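PDB 7BYX: galactan 1,3-beta-galactosidase from Phanerochaete chrysosporium, which probably hydrolyses beta-1,3-galactan from its chain ends as a family 43 glycoside hydrolase and also carries a carbohydrate-binding module. Local coordinates for residues G250-Y255 with D276-A281; V355-A360 with V395-N400. The protein carries 1 engineered substitution. All coordinates share one frame; numbering follows the deposited sequence.

Interaction 1: residues G250-Y255 with D276-A281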
# COMPACT_ATOMS: atom_id res chain seq x y z
N GLY A 250 4.40 -6.26 17.12
CA GLY A 250 4.91 -5.90 18.43
C GLY A 250 4.15 -4.69 18.91
O GLY A 250 2.92 -4.62 18.79
N SER A 251 4.88 -3.70 19.44
CA SER A 251 4.26 -2.46 19.89
C SER A 251 4.18 -1.43 18.78
O SER A 251 3.90 -0.25 19.06
CB SER A 251 5.03 -1.87 21.08
OG SER A 251 6.40 -1.75 20.75
N ASN A 252 4.41 -1.84 17.54
CA ASN A 252 4.27 -0.98 16.37
C ASN A 252 3.29 -1.60 15.39
O ASN A 252 2.37 -2.33 15.79
CB ASN A 252 5.63 -0.78 15.70
CG ASN A 252 6.63 -0.13 16.64
OD1 ASN A 252 6.42 0.98 17.11
ND2 ASN A 252 7.73 -0.83 16.92
N ALA A 253 3.49 -1.35 14.10
CA ALA A 253 2.57 -1.83 13.09
C ALA A 253 3.31 -1.90 11.77
O ALA A 253 4.44 -1.46 11.65
CB ALA A 253 1.33 -0.93 12.98
N ILE A 254 2.65 -2.49 10.78
CA ILE A 254 3.11 -2.43 9.40
C ILE A 254 2.05 -1.66 8.63
O ILE A 254 0.87 -2.02 8.67
CB ILE A 254 3.31 -3.83 8.80
CG1 ILE A 254 4.33 -4.63 9.60
CG2 ILE A 254 3.66 -3.73 7.29
CD1 ILE A 254 4.50 -6.07 9.07
N TYR A 255 2.46 -0.58 7.99
CA TYR A 255 1.58 0.13 7.07
C TYR A 255 1.52 -0.65 5.75
O TYR A 255 2.55 -0.87 5.10
CB TYR A 255 2.11 1.55 6.85
CG TYR A 255 1.47 2.26 5.68
CD1 TYR A 255 0.23 2.88 5.82
CD2 TYR A 255 2.09 2.30 4.43
CE1 TYR A 255 -0.38 3.52 4.76
CE2 TYR A 255 1.49 2.95 3.35
CZ TYR A 255 0.26 3.55 3.53
OH TYR A 255 -0.35 4.19 2.46
N ASP A 276 5.99 3.14 12.97
CA ASP A 276 6.58 3.16 14.30
C ASP A 276 5.78 4.06 15.24
O ASP A 276 5.48 5.20 14.90
CB ASP A 276 8.04 3.61 14.26
CG ASP A 276 8.82 3.12 15.48
OD1 ASP A 276 8.68 3.76 16.53
OD2 ASP A 276 9.51 2.06 15.40
N PHE A 277 5.46 3.53 16.42
CA PHE A 277 4.59 4.18 17.39
C PHE A 277 5.33 4.65 18.63
O PHE A 277 4.68 5.16 19.56
CB PHE A 277 3.49 3.21 17.84
CG PHE A 277 2.33 3.11 16.90
CD1 PHE A 277 2.45 2.45 15.69
CD2 PHE A 277 1.09 3.64 17.26
CE1 PHE A 277 1.36 2.33 14.83
CE2 PHE A 277 0.01 3.52 16.43
CZ PHE A 277 0.14 2.85 15.21
N SER A 278 6.65 4.47 18.70
CA SER A 278 7.36 4.71 19.95
C SER A 278 7.22 6.16 20.41
O SER A 278 6.94 6.42 21.58
CB SER A 278 8.83 4.31 19.81
OG SER A 278 8.95 2.91 19.56
N SER A 279 7.34 7.10 19.49
CA SER A 279 7.15 8.51 19.81
C SER A 279 5.72 8.85 20.25
O SER A 279 5.43 10.02 20.53
CB SER A 279 7.50 9.37 18.61
OG SER A 279 6.34 9.66 17.86
N GLY A 280 4.82 7.86 20.30
CA GLY A 280 3.41 8.10 20.54
C GLY A 280 2.63 8.65 19.36
O GLY A 280 1.41 8.85 19.47
N ALA A 281 3.29 8.92 18.24
CA ALA A 281 2.65 9.44 17.03
C ALA A 281 3.10 8.55 15.87
O ALA A 281 4.29 8.60 15.49
CB ALA A 281 3.05 10.89 16.78
O HOH W 1 6.47 1.19 19.87
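Asn252 and Phe277 meet through first torsions of the same kind. In Asn252, chi1 of -60° sets CG opposite the carbonyl carbon and turns the amide across toward 276-281, so that OD1 reaches the backbone N-H of Phe277; in Phe277, chi1 of -81° lays the ring back along the beginning of strand 252-259. The amide oxygen Asn252 OD1 accepts the backbone N-H of Phe277, N to OD1 2.8 Å, in an almost straight bond (176° at the hydrogen), with the donor somewhat tilted from the carbonyl plane. A water holds the same oxygen a second time, donating to Asn252 OD1 over 2.8 Å. That water also hydrogen-bonds to Ser278 OG at 3.0 Å and to Ser251 OG at 3.1 Å, tying both segments together at the exposed margin, where small hydroxyl side chains suit a hydrated surface.

The contact finishes one blade of the five-bladed beta-propeller of family 43 enzymes. Strands 252-259 and 269-276 pair there as antiparallel neighbours, and beyond Ala253, which is backbone-bonded to Leu275, the asparagine side chain takes over the joining of the two chains. At the end of strand 269-276, Asp276 makes an Asx turn, OD1 accepting from Ser278 N at 3.1 Å, while its other oxygen, OD2, bonds Tyr299 OH. A type I turn from Phe277 to Gly280 follows, closed by Gly280 N to Phe277 O at 2.8 Å; glycine suits its last position, where phi is positive.

Beneath this polar layer the contact turns apolar. Ala253 CB lies 3.7 Å from Phe277 CE1, approaching the ring obliquely, and a methyl group is small enough to sit close to so large a ring. Elsewhere the buried phenyl meets His194 and packs edge-to-face with Phe199, both from the sheet containing strand 197-204.

Interaction 2: residues V355-A360 with V395-N400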
# COMPACT_ATOMS: atom_id res chain seq x y z
N VAL A 355 18.38 -1.66 -5.86
CA VAL A 355 18.85 -0.29 -5.94
C VAL A 355 17.62 0.61 -5.92
O VAL A 355 16.71 0.44 -6.74
CB VAL A 355 19.69 -0.02 -7.21
CG1 VAL A 355 20.26 1.39 -7.17
CG2 VAL A 355 20.80 -1.04 -7.37
N ALA A 356 17.59 1.56 -4.99
CA ALA A 356 16.50 2.51 -4.94
C ALA A 356 16.87 3.76 -5.73
O ALA A 356 17.95 4.33 -5.54
CB ALA A 356 16.15 2.84 -3.48
N LEU A 357 15.99 4.17 -6.62
CA LEU A 357 16.16 5.37 -7.45
C LEU A 357 15.33 6.48 -6.83
O LEU A 357 14.10 6.40 -6.80
CB LEU A 357 15.71 5.09 -8.88
CG LEU A 357 16.68 4.49 -9.92
CD1 LEU A 357 17.60 3.46 -9.28
CD2 LEU A 357 15.97 3.91 -11.16
N TYR A 358 15.99 7.51 -6.31
CA TYR A 358 15.34 8.68 -5.73
C TYR A 358 15.20 9.76 -6.81
O TYR A 358 16.21 10.19 -7.39
CB TYR A 358 16.13 9.21 -4.53
CG TYR A 358 15.91 8.37 -3.30
CD1 TYR A 358 16.39 7.07 -3.22
CD2 TYR A 358 15.16 8.86 -2.23
CE1 TYR A 358 16.17 6.29 -2.13
CE2 TYR A 358 14.94 8.08 -1.13
CZ TYR A 358 15.44 6.79 -1.09
OH TYR A 358 15.22 5.98 -0.01
N PHE A 359 13.98 10.22 -7.08
CA PHE A 359 13.75 11.09 -8.22
C PHE A 359 12.60 12.04 -7.93
O PHE A 359 11.71 11.72 -7.14
CB PHE A 359 13.42 10.27 -9.48
CG PHE A 359 12.11 9.54 -9.38
CD1 PHE A 359 10.92 10.16 -9.75
CD2 PHE A 359 12.06 8.25 -8.86
CE1 PHE A 359 9.71 9.50 -9.64
CE2 PHE A 359 10.86 7.59 -8.73
CZ PHE A 359 9.68 8.21 -9.12
N ALA A 360 12.61 13.19 -8.61
CA ALA A 360 11.46 14.08 -8.71
C ALA A 360 10.86 14.04 -10.12
O ALA A 360 11.59 14.03 -11.12
CB ALA A 360 11.84 15.52 -8.37
N VAL A 395 11.67 4.48 -6.25
CA VAL A 395 11.22 3.21 -6.79
C VAL A 395 12.41 2.25 -6.85
O VAL A 395 13.54 2.69 -7.09
CB VAL A 395 10.58 3.37 -8.18
CG1 VAL A 395 9.22 4.05 -8.08
CG2 VAL A 395 11.51 4.14 -9.11
N PRO A 396 12.21 0.96 -6.64
CA PRO A 396 13.34 0.02 -6.64
C PRO A 396 13.56 -0.65 -7.99
O PRO A 396 12.65 -0.82 -8.81
CB PRO A 396 12.90 -1.02 -5.60
CG PRO A 396 11.35 -1.10 -5.87
CD PRO A 396 10.93 0.30 -6.30
N VAL A 397 14.80 -1.06 -8.22
CA VAL A 397 15.17 -1.88 -9.36
C VAL A 397 16.27 -2.84 -8.92
O VAL A 397 17.14 -2.48 -8.12
CB VAL A 397 15.60 -1.02 -10.57
CG1 VAL A 397 16.82 -0.19 -10.25
CG2 VAL A 397 15.84 -1.90 -11.82
N LYS A 398 16.20 -4.06 -9.42
CA LYS A 398 17.14 -5.11 -9.06
C LYS A 398 18.21 -5.22 -10.14
O LYS A 398 17.90 -5.54 -11.29
CB LYS A 398 16.41 -6.44 -8.88
CG LYS A 398 17.27 -7.55 -8.38
CD LYS A 398 17.38 -7.50 -6.88
CE LYS A 398 17.36 -8.92 -6.30
NZ LYS A 398 16.21 -9.67 -6.91
N LEU A 399 19.46 -4.93 -9.79
CA LEU A 399 20.55 -4.93 -10.75
C LEU A 399 21.59 -5.96 -10.36
O LEU A 399 21.88 -6.15 -9.17
CB LEU A 399 21.20 -3.56 -10.85
CG LEU A 399 20.31 -2.36 -11.14
CD1 LEU A 399 21.15 -1.10 -11.02
CD2 LEU A 399 19.67 -2.48 -12.53
N ASN A 400 22.16 -6.62 -11.37
CA ASN A 400 23.31 -7.50 -11.18
C ASN A 400 24.58 -6.68 -11.30
O ASN A 400 24.80 -6.01 -12.31
CB ASN A 400 23.33 -8.63 -12.20
CG ASN A 400 21.96 -9.21 -12.43
OD1 ASN A 400 21.54 -10.11 -11.71
ND2 ASN A 400 21.24 -8.69 -13.42
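The Phe359 ring meets Val395 at one corner: the methyl CG1 sits at the ring edge, in its plane, 4.0 Å from CE2, while CG2 comes in obliquely, 3.5 Å from the same CE2. Phe359 chi1 of 67°, with CG between the backbone N and the carbonyl carbon, carries the ring across to the partner strand. Tyr358, on the other side of the sheet, has Ala356 O at its ring edge; it makes a cation-pi contact with Lys423, and its hydroxyl bonds Asp288.

This is the edge of the beta-sandwich (jelly roll) of the carbohydrate-binding module, and four backbone hydrogen bonds fix the antiparallel register here. Val355 and Val397 exchange two (Val355 N to Val397 O, 2.7 Å; Val397 N to Val355 O, 2.8 Å), and Leu357 and Val395 exchange the others, Leu357 N to Val395 O being 2.9 Å. The pair between them, Ala356 with Pro396, is not hydrogen-bonded, which suits a proline: its nitrogen, lacking a hydrogen, faces away from strand 351-360, and 392-401 is the outermost strand of its sheet. Pro396 CA still offers its hydrogen to Val355 O.

The face bearing Val355, Leu357, Val395 and Val397 looks into the apolar interior. Branched side chains fill it well. Leu357 CD1 lies 3.9 Å from Val397 CG1, the two crossing obliquely, and Val355 CG2 is 3.7 Å from Leu399 CD1, the two side chains crossing near a right angle. Val369, Val371 and Val381 meet this layer from the opposing sheet.

How the interactions relate
Both segments of interaction 1 come earlier in the chain than those of interaction 2, and the two share no strand or sheet. Residues 250-255 and 276-281 belong to a blade of the catalytic propeller, with strand order 242-249, 252-259, 269-276, 283-284; residues 355-360 and 395-400 lie in the four-stranded sheet of the carbohydrate-binding beta-sandwich. Their centres are 27 Å apart and their closest atoms still about 14 Å apart. Interaction 1 is remote from the known binding sites, whereas in interaction 2 the Phe359 side chain lies about 6 Å from those of galactose-binding Asp420 and calcium-binding Asp422, and about 10 Å from the bound sugar and ion. Each contact therefore belongs to one module.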